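Alpha-glucosidase (Bacteroides thetaiotaomicron, PDB 5XFM) probably hydrolyses beta-L-arabinopyranosides and alpha-galactosides as a calcium-binding, bifunctional glycoside hydrolase of family 97. Local coordinates at residues P38-S43 and S53-N58; F359-S364 and Q373-R378; R86-N91 and D555-V560; I302-G307 and L531-L536; V75-T80 and R95-T100. The protein carries 1 engineered substitution. All blocks are in the same frame, centred on the assembly; numbering follows the deposited sequence.

Contact 1 of 5, residues P38-S43 and S53-N58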
# COMPACT_ATOMS: atom_id res chain seq x y z
N PRO A 38 -0.06 18.46 25.49
CA PRO A 38 1.03 17.48 25.40
C PRO A 38 1.52 17.35 23.97
O PRO A 38 0.72 17.33 23.04
CB PRO A 38 0.38 16.18 25.89
CG PRO A 38 -1.07 16.37 25.64
CD PRO A 38 -1.32 17.83 25.92
N CYS A 39 2.83 17.25 23.79
CA CYS A 39 3.38 17.19 22.45
C CYS A 39 4.69 16.43 22.38
O CYS A 39 5.26 16.07 23.40
CB CYS A 39 3.55 18.62 21.90
SG CYS A 39 4.50 19.72 22.98
N TYR A 40 5.14 16.16 21.16
CA TYR A 40 6.43 15.52 20.92
C TYR A 40 7.12 16.26 19.78
O TYR A 40 6.48 17.03 19.07
CB TYR A 40 6.25 14.04 20.59
CG TYR A 40 5.63 13.79 19.24
CD1 TYR A 40 4.26 13.94 19.05
CD2 TYR A 40 6.40 13.40 18.15
CE1 TYR A 40 3.68 13.72 17.82
CE2 TYR A 40 5.83 13.18 16.91
CZ TYR A 40 4.47 13.34 16.76
OH TYR A 40 3.88 13.13 15.53
N SER A 41 8.42 16.04 19.62
CA SER A 41 9.13 16.58 18.47
C SER A 41 10.16 15.57 17.98
O SER A 41 10.60 14.70 18.73
CB SER A 41 9.81 17.91 18.80
OG SER A 41 10.88 17.71 19.70
N VAL A 42 10.52 15.67 16.70
CA VAL A 42 11.42 14.70 16.09
C VAL A 42 12.58 15.37 15.35
O VAL A 42 12.38 16.29 14.56
CB VAL A 42 10.67 13.78 15.10
CG1 VAL A 42 11.64 12.84 14.39
CG2 VAL A 42 9.59 13.00 15.83
N SER A 43 13.78 14.88 15.62
CA SER A 43 14.97 15.35 14.92
C SER A 43 15.73 14.20 14.28
O SER A 43 15.65 13.06 14.75
CB SER A 43 15.87 16.12 15.89
OG SER A 43 16.71 15.24 16.62
N SER A 53 4.55 18.59 18.03
CA SER A 53 3.36 18.02 17.43
C SER A 53 2.44 17.46 18.51
O SER A 53 2.90 16.79 19.42
CB SER A 53 3.74 16.90 16.45
OG SER A 53 4.60 17.37 15.43
N PRO A 54 1.14 17.75 18.40
CA PRO A 54 0.21 17.45 19.49
C PRO A 54 0.01 15.95 19.74
O PRO A 54 0.11 15.13 18.82
CB PRO A 54 -1.11 18.09 19.02
CG PRO A 54 -0.72 19.02 17.91
CD PRO A 54 0.48 18.42 17.28
N LEU A 55 -0.23 15.61 21.00
CA LEU A 55 -0.57 14.25 21.42
C LEU A 55 -1.91 14.27 22.13
O LEU A 55 -2.39 15.33 22.53
CB LEU A 55 0.51 13.67 22.35
CG LEU A 55 1.88 13.32 21.78
CD1 LEU A 55 2.85 13.06 22.92
CD2 LEU A 55 1.76 12.09 20.89
N GLY A 56 -2.52 13.11 22.30
CA GLY A 56 -3.67 13.04 23.17
C GLY A 56 -4.95 12.64 22.49
O GLY A 56 -4.94 12.27 21.31
N MET A 57 -6.04 12.68 23.24
CA MET A 57 -7.32 12.26 22.70
C MET A 57 -8.47 12.74 23.59
O MET A 57 -8.27 13.09 24.74
CB MET A 57 -7.38 10.75 22.53
CG MET A 57 -7.28 9.97 23.83
SD MET A 57 -7.57 8.22 23.55
CE MET A 57 -6.24 7.88 22.41
N ASN A 58 -9.66 12.74 23.01
CA ASN A 58 -10.90 13.04 23.69
C ASN A 58 -11.75 11.77 23.72
O ASN A 58 -12.02 11.15 22.67
CB ASN A 58 -11.61 14.18 22.96
CG ASN A 58 -12.90 14.61 23.62
OD1 ASN A 58 -13.09 14.41 24.81
ND2 ASN A 58 -13.79 15.21 22.84

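Contact 2 of 5, residues F359-S364 and Q373-R378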
# COMPACT_ATOMS: atom_id res chain seq x y z
N PHE A 359 -9.19 -16.99 -9.72
CA PHE A 359 -9.66 -16.01 -8.75
C PHE A 359 -11.01 -15.51 -9.24
O PHE A 359 -11.17 -15.25 -10.44
CB PHE A 359 -8.69 -14.83 -8.62
CG PHE A 359 -7.57 -15.06 -7.65
CD1 PHE A 359 -6.64 -16.07 -7.87
CD2 PHE A 359 -7.40 -14.23 -6.55
CE1 PHE A 359 -5.59 -16.26 -7.01
CE2 PHE A 359 -6.35 -14.42 -5.68
CZ PHE A 359 -5.44 -15.43 -5.90
N LEU A 360 -11.97 -15.40 -8.34
CA LEU A 360 -13.28 -14.87 -8.73
C LEU A 360 -13.59 -13.53 -8.06
O LEU A 360 -13.27 -13.32 -6.88
CB LEU A 360 -14.38 -15.89 -8.42
CG LEU A 360 -14.28 -17.21 -9.17
CD1 LEU A 360 -15.49 -18.09 -8.89
CD2 LEU A 360 -14.14 -16.95 -10.67
N TRP A 361 -14.20 -12.64 -8.85
CA TRP A 361 -14.62 -11.30 -8.42
C TRP A 361 -15.91 -11.34 -7.62
O TRP A 361 -16.89 -12.00 -8.01
CB TRP A 361 -14.80 -10.39 -9.64
CG TRP A 361 -15.01 -8.92 -9.33
CD1 TRP A 361 -14.05 -7.94 -9.32
CD2 TRP A 361 -16.25 -8.27 -9.01
NE1 TRP A 361 -14.62 -6.73 -9.00
CE2 TRP A 361 -15.96 -6.90 -8.81
CE3 TRP A 361 -17.57 -8.70 -8.88
CZ2 TRP A 361 -16.95 -5.97 -8.49
CZ3 TRP A 361 -18.54 -7.78 -8.54
CH2 TRP A 361 -18.23 -6.43 -8.35
N TYR A 362 -15.92 -10.65 -6.49
CA TYR A 362 -17.14 -10.43 -5.72
C TYR A 362 -17.26 -8.97 -5.32
O TYR A 362 -16.25 -8.30 -5.09
CB TYR A 362 -17.16 -11.31 -4.46
CG TYR A 362 -17.52 -12.75 -4.71
CD1 TYR A 362 -16.58 -13.65 -5.20
CD2 TYR A 362 -18.80 -13.22 -4.45
CE1 TYR A 362 -16.91 -14.97 -5.43
CE2 TYR A 362 -19.14 -14.55 -4.67
CZ TYR A 362 -18.19 -15.41 -5.17
OH TYR A 362 -18.52 -16.73 -5.39
N SER A 363 -18.48 -8.46 -5.23
CA SER A 363 -18.68 -7.18 -4.57
C SER A 363 -18.82 -7.43 -3.07
O SER A 363 -19.51 -8.36 -2.65
CB SER A 363 -19.91 -6.43 -5.10
OG SER A 363 -19.98 -5.12 -4.54
N SER A 364 -18.15 -6.61 -2.27
CA SER A 364 -18.36 -6.64 -0.83
C SER A 364 -19.75 -6.12 -0.54
O SER A 364 -20.32 -6.39 0.51
CB SER A 364 -17.33 -5.78 -0.11
OG SER A 364 -17.66 -4.41 -0.26
N GLN A 373 -23.19 -4.60 -10.58
CA GLN A 373 -22.24 -5.64 -11.00
C GLN A 373 -22.01 -6.78 -9.97
O GLN A 373 -21.68 -6.57 -8.80
CB GLN A 373 -20.94 -4.97 -11.45
CG GLN A 373 -20.80 -3.48 -11.27
CD GLN A 373 -19.35 -3.11 -11.51
OE1 GLN A 373 -18.68 -3.60 -12.44
NE2 GLN A 373 -18.90 -2.14 -10.76
N GLY A 374 -22.20 -8.01 -10.43
CA GLY A 374 -22.30 -9.13 -9.52
C GLY A 374 -21.12 -10.06 -9.58
O GLY A 374 -20.24 -9.89 -10.42
N PRO A 375 -21.09 -11.05 -8.69
CA PRO A 375 -22.19 -11.24 -7.73
C PRO A 375 -22.18 -10.24 -6.56
O PRO A 375 -21.12 -9.97 -5.99
CB PRO A 375 -21.96 -12.67 -7.21
CG PRO A 375 -20.51 -12.92 -7.43
CD PRO A 375 -20.07 -12.11 -8.61
N VAL A 376 -23.35 -9.71 -6.23
CA VAL A 376 -23.54 -8.83 -5.08
C VAL A 376 -24.21 -9.63 -3.95
O VAL A 376 -24.83 -10.66 -4.21
CB VAL A 376 -24.40 -7.58 -5.40
CG1 VAL A 376 -23.63 -6.58 -6.26
CG2 VAL A 376 -25.72 -7.98 -6.07
N ASN A 377 -24.05 -9.16 -2.71
CA ASN A 377 -24.73 -9.74 -1.55
C ASN A 377 -24.27 -11.14 -1.20
O ASN A 377 -25.01 -11.90 -0.56
CB ASN A 377 -26.24 -9.74 -1.77
CG ASN A 377 -26.78 -8.36 -2.02
OD1 ASN A 377 -26.29 -7.39 -1.46
ND2 ASN A 377 -27.74 -8.25 -2.93
N ARG A 378 -23.05 -11.48 -1.58
CA ARG A 378 -22.50 -12.77 -1.22
C ARG A 378 -21.37 -12.67 -0.18
O ARG A 378 -20.83 -13.69 0.24
CB ARG A 378 -21.99 -13.49 -2.48
CG ARG A 378 -23.08 -13.88 -3.48
CD ARG A 378 -24.17 -14.73 -2.84
NE ARG A 378 -25.31 -14.98 -3.73
CZ ARG A 378 -25.46 -16.06 -4.50
NH1 ARG A 378 -24.55 -17.03 -4.50
NH2 ARG A 378 -26.53 -16.17 -5.27
O HOH W 1 -20.74 -10.67 -3.22

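Contact 3 of 5, residues R86-N91 and D555-V560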
# COMPACT_ATOMS: atom_id res chain seq x y z
N ARG A 86 5.18 -11.74 1.17
CA ARG A 86 4.27 -10.78 0.53
C ARG A 86 4.60 -9.30 0.78
O ARG A 86 3.73 -8.44 0.63
CB ARG A 86 2.83 -11.04 0.98
CG ARG A 86 2.28 -12.41 0.60
CD ARG A 86 1.11 -12.79 1.51
NE ARG A 86 1.58 -13.21 2.83
CZ ARG A 86 0.91 -13.00 3.97
NH1 ARG A 86 -0.25 -12.38 3.96
NH2 ARG A 86 1.42 -13.42 5.12
N ILE A 87 5.84 -9.01 1.18
CA ILE A 87 6.28 -7.62 1.32
C ILE A 87 7.63 -7.45 0.62
O ILE A 87 8.11 -8.38 -0.03
CB ILE A 87 6.40 -7.17 2.80
CG1 ILE A 87 7.49 -7.94 3.53
CG2 ILE A 87 5.07 -7.32 3.52
CD1 ILE A 87 7.91 -7.30 4.84
N LYS A 88 8.23 -6.27 0.76
CA LYS A 88 9.45 -5.91 0.02
C LYS A 88 10.72 -6.67 0.45
O LYS A 88 11.73 -6.64 -0.26
CB LYS A 88 9.71 -4.41 0.16
CG LYS A 88 10.08 -3.98 1.57
CD LYS A 88 10.23 -2.47 1.71
CE LYS A 88 8.88 -1.77 1.82
NZ LYS A 88 9.02 -0.33 2.21
N VAL A 89 10.67 -7.33 1.60
CA VAL A 89 11.83 -8.07 2.11
C VAL A 89 11.32 -9.30 2.86
O VAL A 89 10.23 -9.26 3.41
CB VAL A 89 12.71 -7.18 3.02
CG1 VAL A 89 11.92 -6.73 4.25
CG2 VAL A 89 13.99 -7.90 3.43
N SER A 90 12.09 -10.39 2.88
CA SER A 90 11.60 -11.64 3.47
C SER A 90 12.08 -11.90 4.91
O SER A 90 11.49 -12.71 5.63
CB SER A 90 11.97 -12.82 2.58
OG SER A 90 13.36 -13.07 2.56
N ASN A 91 13.12 -11.20 5.34
CA ASN A 91 13.65 -11.38 6.70
C ASN A 91 13.99 -10.05 7.35
O ASN A 91 14.73 -9.24 6.77
CB ASN A 91 14.88 -12.29 6.70
CG ASN A 91 14.51 -13.75 6.53
OD1 ASN A 91 14.21 -14.45 7.50
ND2 ASN A 91 14.52 -14.21 5.28
N ASP A 555 12.98 -11.32 -1.64
CA ASP A 555 13.73 -11.56 -0.42
C ASP A 555 14.33 -10.27 0.14
O ASP A 555 14.61 -10.18 1.34
CB ASP A 555 14.83 -12.59 -0.66
CG ASP A 555 14.28 -14.00 -0.77
OD1 ASP A 555 13.56 -14.41 0.16
OD2 ASP A 555 14.58 -14.68 -1.77
N GLU A 556 14.51 -9.27 -0.72
CA GLU A 556 15.20 -8.05 -0.34
C GLU A 556 14.97 -6.93 -1.36
O GLU A 556 14.81 -7.19 -2.56
CB GLU A 556 16.70 -8.31 -0.18
CG GLU A 556 17.49 -7.15 0.42
CD GLU A 556 18.99 -7.40 0.38
OE1 GLU A 556 19.40 -8.55 0.11
OE2 GLU A 556 19.76 -6.44 0.60
N THR A 557 14.94 -5.69 -0.88
CA THR A 557 14.74 -4.54 -1.75
C THR A 557 15.75 -3.45 -1.39
O THR A 557 15.87 -3.07 -0.22
CB THR A 557 13.31 -3.97 -1.64
OG1 THR A 557 12.38 -4.94 -2.15
CG2 THR A 557 13.17 -2.68 -2.44
N ARG A 558 16.46 -2.94 -2.38
CA ARG A 558 17.43 -1.89 -2.12
C ARG A 558 17.16 -0.68 -3.01
O ARG A 558 17.04 -0.80 -4.24
CB ARG A 558 18.86 -2.42 -2.32
CG ARG A 558 19.21 -3.55 -1.34
CD ARG A 558 20.54 -3.35 -0.62
NE ARG A 558 21.71 -3.65 -1.45
CZ ARG A 558 22.35 -4.82 -1.44
NH1 ARG A 558 21.94 -5.80 -0.65
NH2 ARG A 558 23.41 -5.00 -2.22
N PHE A 559 17.04 0.48 -2.38
CA PHE A 559 16.89 1.74 -3.10
C PHE A 559 18.24 2.17 -3.65
O PHE A 559 19.22 2.27 -2.92
CB PHE A 559 16.30 2.82 -2.19
CG PHE A 559 16.21 4.18 -2.83
CD1 PHE A 559 15.31 4.42 -3.86
CD2 PHE A 559 16.99 5.23 -2.37
CE1 PHE A 559 15.21 5.67 -4.44
CE2 PHE A 559 16.90 6.49 -2.95
CZ PHE A 559 16.01 6.71 -3.99
N VAL A 560 18.28 2.41 -4.95
CA VAL A 560 19.52 2.77 -5.63
C VAL A 560 19.58 4.27 -5.90
O VAL A 560 20.56 4.92 -5.54
CB VAL A 560 19.65 2.01 -6.97
CG1 VAL A 560 21.00 2.30 -7.61
CG2 VAL A 560 19.47 0.52 -6.75
O HOH W 2 15.67 -10.92 3.72

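Contact 4 of 5, residues I302-G307 and L531-L536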
# COMPACT_ATOMS: atom_id res chain seq x y z
N ILE A 302 -9.40 -6.09 -17.88
CA ILE A 302 -8.67 -4.82 -17.95
C ILE A 302 -8.63 -4.25 -19.38
O ILE A 302 -8.94 -3.08 -19.59
CB ILE A 302 -7.23 -4.96 -17.37
CG1 ILE A 302 -6.47 -3.63 -17.50
CG2 ILE A 302 -6.45 -6.09 -18.02
CD1 ILE A 302 -7.15 -2.48 -16.81
N LEU A 303 -8.32 -5.09 -20.36
CA LEU A 303 -8.23 -4.63 -21.75
C LEU A 303 -9.45 -4.97 -22.61
O LEU A 303 -9.72 -4.28 -23.59
CB LEU A 303 -6.97 -5.20 -22.40
CG LEU A 303 -5.68 -4.47 -22.05
CD1 LEU A 303 -4.48 -5.15 -22.68
CD2 LEU A 303 -5.78 -3.03 -22.52
N TRP A 304 -10.16 -6.03 -22.26
CA TRP A 304 -11.31 -6.47 -23.06
C TRP A 304 -12.64 -6.11 -22.39
O TRP A 304 -13.71 -6.24 -23.00
CB TRP A 304 -11.22 -7.97 -23.32
CG TRP A 304 -10.07 -8.37 -24.21
CD1 TRP A 304 -9.02 -7.58 -24.60
CD2 TRP A 304 -9.85 -9.65 -24.82
NE1 TRP A 304 -8.17 -8.30 -25.41
CE2 TRP A 304 -8.66 -9.57 -25.56
CE3 TRP A 304 -10.56 -10.86 -24.80
CZ2 TRP A 304 -8.15 -10.65 -26.29
CZ3 TRP A 304 -10.05 -11.93 -25.52
CH2 TRP A 304 -8.86 -11.82 -26.25
N GLN A 305 -12.57 -5.66 -21.15
CA GLN A 305 -13.70 -5.10 -20.40
C GLN A 305 -14.90 -6.05 -20.27
O GLN A 305 -14.75 -7.27 -20.38
CB GLN A 305 -14.13 -3.78 -21.02
CG GLN A 305 -13.04 -2.71 -20.99
CD GLN A 305 -12.77 -2.17 -19.60
OE1 GLN A 305 -13.69 -1.73 -18.91
NE2 GLN A 305 -11.51 -2.20 -19.18
N ASP A 306 -16.08 -5.47 -20.05
CA ASP A 306 -17.28 -6.25 -19.71
C ASP A 306 -17.67 -7.24 -20.80
O ASP A 306 -18.29 -8.27 -20.53
CB ASP A 306 -18.47 -5.31 -19.43
CG ASP A 306 -18.40 -4.65 -18.05
OD1 ASP A 306 -17.54 -5.02 -17.23
OD2 ASP A 306 -19.24 -3.76 -17.79
N GLY A 307 -17.32 -6.92 -22.04
CA GLY A 307 -17.61 -7.80 -23.16
C GLY A 307 -16.86 -9.12 -23.10
O GLY A 307 -17.19 -10.07 -23.80
N LEU A 531 -1.76 -8.08 -19.52
CA LEU A 531 -1.43 -8.71 -20.79
C LEU A 531 -2.70 -9.19 -21.49
O LEU A 531 -3.76 -9.28 -20.88
CB LEU A 531 -0.46 -9.87 -20.58
CG LEU A 531 0.91 -9.53 -20.00
CD1 LEU A 531 1.76 -10.77 -19.86
CD2 LEU A 531 1.59 -8.49 -20.86
N ALA A 532 -2.57 -9.49 -22.78
CA ALA A 532 -3.67 -10.07 -23.55
C ALA A 532 -3.11 -11.08 -24.56
O ALA A 532 -1.95 -10.98 -24.95
CB ALA A 532 -4.46 -8.98 -24.24
N PRO A 533 -3.93 -12.06 -24.98
CA PRO A 533 -3.44 -13.12 -25.87
C PRO A 533 -2.75 -12.61 -27.14
O PRO A 533 -1.72 -13.15 -27.55
CB PRO A 533 -4.72 -13.88 -26.24
CG PRO A 533 -5.66 -13.63 -25.12
CD PRO A 533 -5.31 -12.31 -24.51
N ASN A 534 -3.30 -11.55 -27.73
CA ASN A 534 -2.72 -10.95 -28.93
C ASN A 534 -1.28 -10.49 -28.74
O ASN A 534 -0.55 -10.31 -29.72
CB ASN A 534 -3.59 -9.79 -29.40
CG ASN A 534 -3.80 -8.75 -28.33
OD1 ASN A 534 -4.60 -8.94 -27.42
ND2 ASN A 534 -3.09 -7.63 -28.43
N ASN A 535 -0.86 -10.29 -27.48
CA ASN A 535 0.50 -9.86 -27.20
C ASN A 535 1.52 -10.93 -27.60
O ASN A 535 2.69 -10.62 -27.83
CB ASN A 535 0.68 -9.51 -25.73
CG ASN A 535 -0.13 -8.29 -25.33
OD1 ASN A 535 -0.38 -8.06 -24.14
ND2 ASN A 535 -0.56 -7.50 -26.32
N LEU A 536 1.10 -12.18 -27.68
CA LEU A 536 2.05 -13.20 -28.10
C LEU A 536 2.35 -13.07 -29.59
O LEU A 536 3.31 -13.64 -30.08
CB LEU A 536 1.53 -14.61 -27.78
CG LEU A 536 1.76 -15.07 -26.35
CD1 LEU A 536 1.25 -16.49 -26.16
CD2 LEU A 536 3.24 -14.97 -25.98
O HOH W 3 -5.92 -6.90 -26.66

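Contact 5 of 5, residues V75-T80 and R95-T100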
# COMPACT_ATOMS: atom_id res chain seq x y z
N VAL A 75 11.80 2.40 29.97
CA VAL A 75 12.50 2.19 28.71
C VAL A 75 12.86 0.71 28.49
O VAL A 75 13.15 -0.01 29.44
CB VAL A 75 13.78 3.05 28.65
CG1 VAL A 75 14.74 2.67 29.78
CG2 VAL A 75 14.46 2.92 27.28
N ASP A 76 12.77 0.25 27.25
CA ASP A 76 13.19 -1.11 26.96
C ASP A 76 13.86 -1.22 25.60
O ASP A 76 13.73 -0.34 24.76
CB ASP A 76 11.99 -2.06 27.02
CG ASP A 76 12.40 -3.51 27.19
OD1 ASP A 76 13.61 -3.78 27.30
OD2 ASP A 76 11.50 -4.39 27.21
N LYS A 77 14.60 -2.30 25.40
CA LYS A 77 15.29 -2.53 24.14
C LYS A 77 14.59 -3.68 23.43
O LYS A 77 14.40 -4.75 23.99
CB LYS A 77 16.77 -2.84 24.38
CG LYS A 77 17.63 -1.60 24.60
CD LYS A 77 19.11 -1.93 24.53
CE LYS A 77 19.51 -2.80 25.72
NZ LYS A 77 20.76 -3.58 25.49
N ILE A 78 14.22 -3.46 22.17
CA ILE A 78 13.65 -4.52 21.37
C ILE A 78 14.65 -4.98 20.32
O ILE A 78 15.22 -4.17 19.59
CB ILE A 78 12.34 -4.07 20.70
CG1 ILE A 78 11.35 -3.59 21.77
CG2 ILE A 78 11.75 -5.19 19.87
CD1 ILE A 78 10.10 -2.98 21.22
N ASP A 79 14.86 -6.30 20.28
CA ASP A 79 15.79 -6.90 19.34
C ASP A 79 15.28 -8.28 18.96
O ASP A 79 15.51 -9.25 19.67
CB ASP A 79 17.19 -6.98 19.95
CG ASP A 79 18.25 -7.34 18.93
OD1 ASP A 79 17.96 -8.09 17.98
OD2 ASP A 79 19.40 -6.86 19.08
N THR A 80 14.61 -8.36 17.82
CA THR A 80 13.97 -9.60 17.40
C THR A 80 14.16 -9.83 15.91
O THR A 80 14.53 -8.92 15.18
CB THR A 80 12.47 -9.60 17.73
OG1 THR A 80 11.88 -8.37 17.31
CG2 THR A 80 12.24 -9.78 19.22
N ARG A 95 15.30 -3.83 15.46
CA ARG A 95 16.06 -3.29 16.57
C ARG A 95 15.56 -1.89 16.87
O ARG A 95 15.68 -1.00 16.03
CB ARG A 95 17.56 -3.29 16.24
CG ARG A 95 18.49 -2.64 17.25
CD ARG A 95 18.40 -3.22 18.65
NE ARG A 95 19.30 -2.50 19.57
CZ ARG A 95 18.93 -1.49 20.36
NH1 ARG A 95 17.67 -1.09 20.38
NH2 ARG A 95 19.82 -0.89 21.13
N ALA A 96 15.00 -1.69 18.05
CA ALA A 96 14.43 -0.39 18.40
C ALA A 96 14.49 -0.11 19.89
O ALA A 96 14.66 -1.02 20.70
CB ALA A 96 12.99 -0.31 17.92
N ASN A 97 14.37 1.16 20.25
CA ASN A 97 14.24 1.53 21.66
C ASN A 97 12.82 1.98 21.97
O ASN A 97 12.23 2.75 21.23
CB ASN A 97 15.25 2.61 22.04
CG ASN A 97 16.68 2.10 22.05
OD1 ASN A 97 16.93 0.95 22.42
ND2 ASN A 97 17.62 2.94 21.64
N GLU A 98 12.29 1.47 23.08
CA GLU A 98 10.91 1.70 23.46
C GLU A 98 10.78 2.59 24.69
O GLU A 98 11.33 2.29 25.75
CB GLU A 98 10.20 0.38 23.71
CG GLU A 98 8.72 0.52 23.99
CD GLU A 98 8.09 -0.78 24.43
OE1 GLU A 98 7.33 -1.38 23.63
OE2 GLU A 98 8.36 -1.22 25.57
N LEU A 99 10.05 3.68 24.53
CA LEU A 99 9.74 4.59 25.63
C LEU A 99 8.27 4.47 26.01
O LEU A 99 7.40 4.69 25.19
CB LEU A 99 10.05 6.03 25.25
CG LEU A 99 9.59 7.08 26.26
CD1 LEU A 99 10.32 6.89 27.59
CD2 LEU A 99 9.79 8.49 25.72
N THR A 100 8.00 4.11 27.26
CA THR A 100 6.63 4.07 27.75
C THR A 100 6.38 5.24 28.69
O THR A 100 7.05 5.38 29.71
CB THR A 100 6.29 2.75 28.48
OG1 THR A 100 6.54 1.64 27.61
CG2 THR A 100 4.82 2.74 28.90

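Contact 1 of 5, residues P38-S43 and S53-N58
The beta hairpin of strands 39-44 and 47-59, part of the N-terminal beta-rich region, is paired at its open end, where Y40 faces S53 and C39 faces P54. Y40 and S53 form an antiparallel hydrogen-bonded pair: Y40 N reaches S53 O at 2.9 Å, and S53 N returns to Y40 O at 2.7 Å. C39 and P54 make the following non-hydrogen-bonded pair, after which L55 N takes P38 O at 2.8 Å. The Y40 ring does most of the side-chain work. Its CG sits between the backbone N and the carbonyl carbon (chi1 70°), which lays the ring along its own hairpin partner; S53 CB rests over one face, 3.9 Å from the Y40 ring centroid, a CH-pi contact. P54 O lies at the ring edge, and L55 CD2 comes within 3.6 Å of Y40 CD1, the two side chains crossing at about a right angle. The buried polar ends are satisfied by strand 136-147 and the hairpin itself: Y40 OH bonds G145 O, while S53 OG bonds E51 O and R147 N. The hairpin forms part of an antiparallel sheet of the N-terminal region, assigned to the galactose mutarotase-like clan.

Contact 2 of 5, residues F359-S364 and Q373-R378
Strand 357-363 and the loop at 373-378 meet through one direct backbone hydrogen bond, S363 N to P375 O at 3.1 Å, nearly straight (167°). Water 1 donates to S363 O and P375 O and accepts from R378 N. P375, preceded by a cis peptide bond, sets its CG over one face of the Y362 ring, 3.8 Å from the centroid, in a CH-pi contact; R378 CB lies at that ring's edge, 3.7 Å from Y362 CE2. Strand 357-363 belongs to the parallel sheet of the TIM-barrel-type glycoside hydrolase region, and the loop follows its C-terminal end. With CG anti to the backbone N (chi1 -170°), the W361 indole swings its six-membered ring to the loop. Q373 O lies near the ring plane, 3.4 Å from W361 CZ3, G374 O is 3.3 Å from the same carbon, and P375 CD packs against W361 CE3. With W361 reduced to an alanine, both carbonyls and P375 would probably lose the indole beside them. R378 NH1 is salt-bridged to E388 of helix 382-395.

Contact 3 of 5, residues R86-N91 and D555-V560
At S90, chi1 of 68° swings OG between the backbone N and the carbonyl carbon, toward D555, whose own CG stands beside its backbone N (chi1 -74°) and brings OD1 round to meet it. S90 OG donates at 2.8 Å to D555 OD1, which accepts on its anti lone pair, away from the other oxygen; D555 OD2 is taken by G575 N, so both carboxylate oxygens are held. The backbone of the same serine adds a second bond: S90 N reaches D555 O at 3.0 Å, coming from above the carbonyl plane. D555 O also receives water 2, which bonds weakly to N91 N, and V89 CG2 lies 3.2 Å from D555 O. This is the junction between the N-terminal region, entering through the loop between strands 69-83 and 91-104, and the C-terminal beta region, where D555 and E556 both face R573 as a classic beta bulge at the start of edge strand 556-563. Further along, T557 OG1 donates to K88 O at 2.6 Å, in the carbonyl plane and on a lone pair, and K88 CB lies 3.6 Å from T557 OG1. The lysine chain then turns away, and K88 NZ bonds the carbonyl oxygens of V273, T275 and T483. E556 points away from the loop: E556 OE2 forms a salt bridge with R558 NH1 at 2.6 Å, and E556 OE1 another with R573.

Contact 4 of 5, residues I302-G307 and L531-L536
Apolar packing joins L303 and W304 to A532 and P533. L303 CD1 lies 4.1 Å from A532 CB, and W304 CE2 lies 4.4 Å from A532 CB. The benzo part of the indole meets the proline, with P533 CD 3.7 Å from W304 CZ2 and P533 CG 3.8 Å from W304 CH2. The polar link runs through water 3, which lies in the indole plane at its edge: it accepts from W304 NE1 and donates to N534 OD1. The N534 amide plane is only 20° from that of the indole, and N534 ND2 is hydrogen-bonded to D538 OD2 and N495 OD1. A leucine in place of W304 would probably leave water 3 without its N-H donor and P533 with a gap beside its ring. A type I turn from A532 to N535 leads into helix 535-538, and N535 OD1 accepts from A532 N. R500 makes a cation-pi contact with W304, and Y317 of helix 311-324 meets the indole edge-to-face while also touching A532 and P533.

Contact 5 of 5, residues V75-T80 and R95-T100
R95 lies against I78, D79 and K77 of the neighbouring strand. R95 CB is 4.2 Å from I78 O. CG leaves anti to the backbone N (chi1 175°) and the chain then bends at chi2 (56°), which turns it along the sheet surface; R95 CD comes 3.4 Å from I78 O and 3.8 Å from D79 OD2. R95 NE stays 4.4 Å from D79 OD2, too far for a salt bridge, and D79 OD1 is bonded to H93. At the tip, R95 NH1 donates almost straight to N97 OD1 at 3.0 Å, in the guanidinium plane but from above the amide plane, and R95 NH2 lies 3.6 Å from K77 CD. Strands 69-83 and 91-104 form an antiparallel hairpin at the margin of a large antiparallel sheet in the N-terminal region, 69-83 being an outermost strand within the chain. D76 with E98 and I78 with A96 are hydrogen-bonded pairs, each joined by two backbone bonds, and V75-L99, K77-N97 and D79-R95 are non-hydrogen-bonded ones. K77 lies beside N97 on the R95 face, pointing the same way, its CG touching N97 OD1. On the face of D76, I78 and E98, the I78 and E98 side chains cross obliquely; I78 CD1 lies near E98 OE1, which forms a salt bridge with R116 on the next strand.

How the contacts relate
Contacts 1 and 5 are both hairpins of the N-terminal region, in different sheets, with centres about 20 Å apart and nearest atoms about 8 Å apart. Contact 3 starts in the loop of the hairpin that contact 5 pairs, and it carries that hairpin to the C-terminal region; the two contacts alternate along the chain. Contacts 2 and 4 belong to the TIM-barrel-type region and are nested inside the long loop that contact 3 closes; their nearest atoms are about 5 Å apart. The calcium site of E174, E452 and E458 borders contact 2, with the W361 side chain about 8 Å from the ion, and touches contact 4 through I302, which packs on E458.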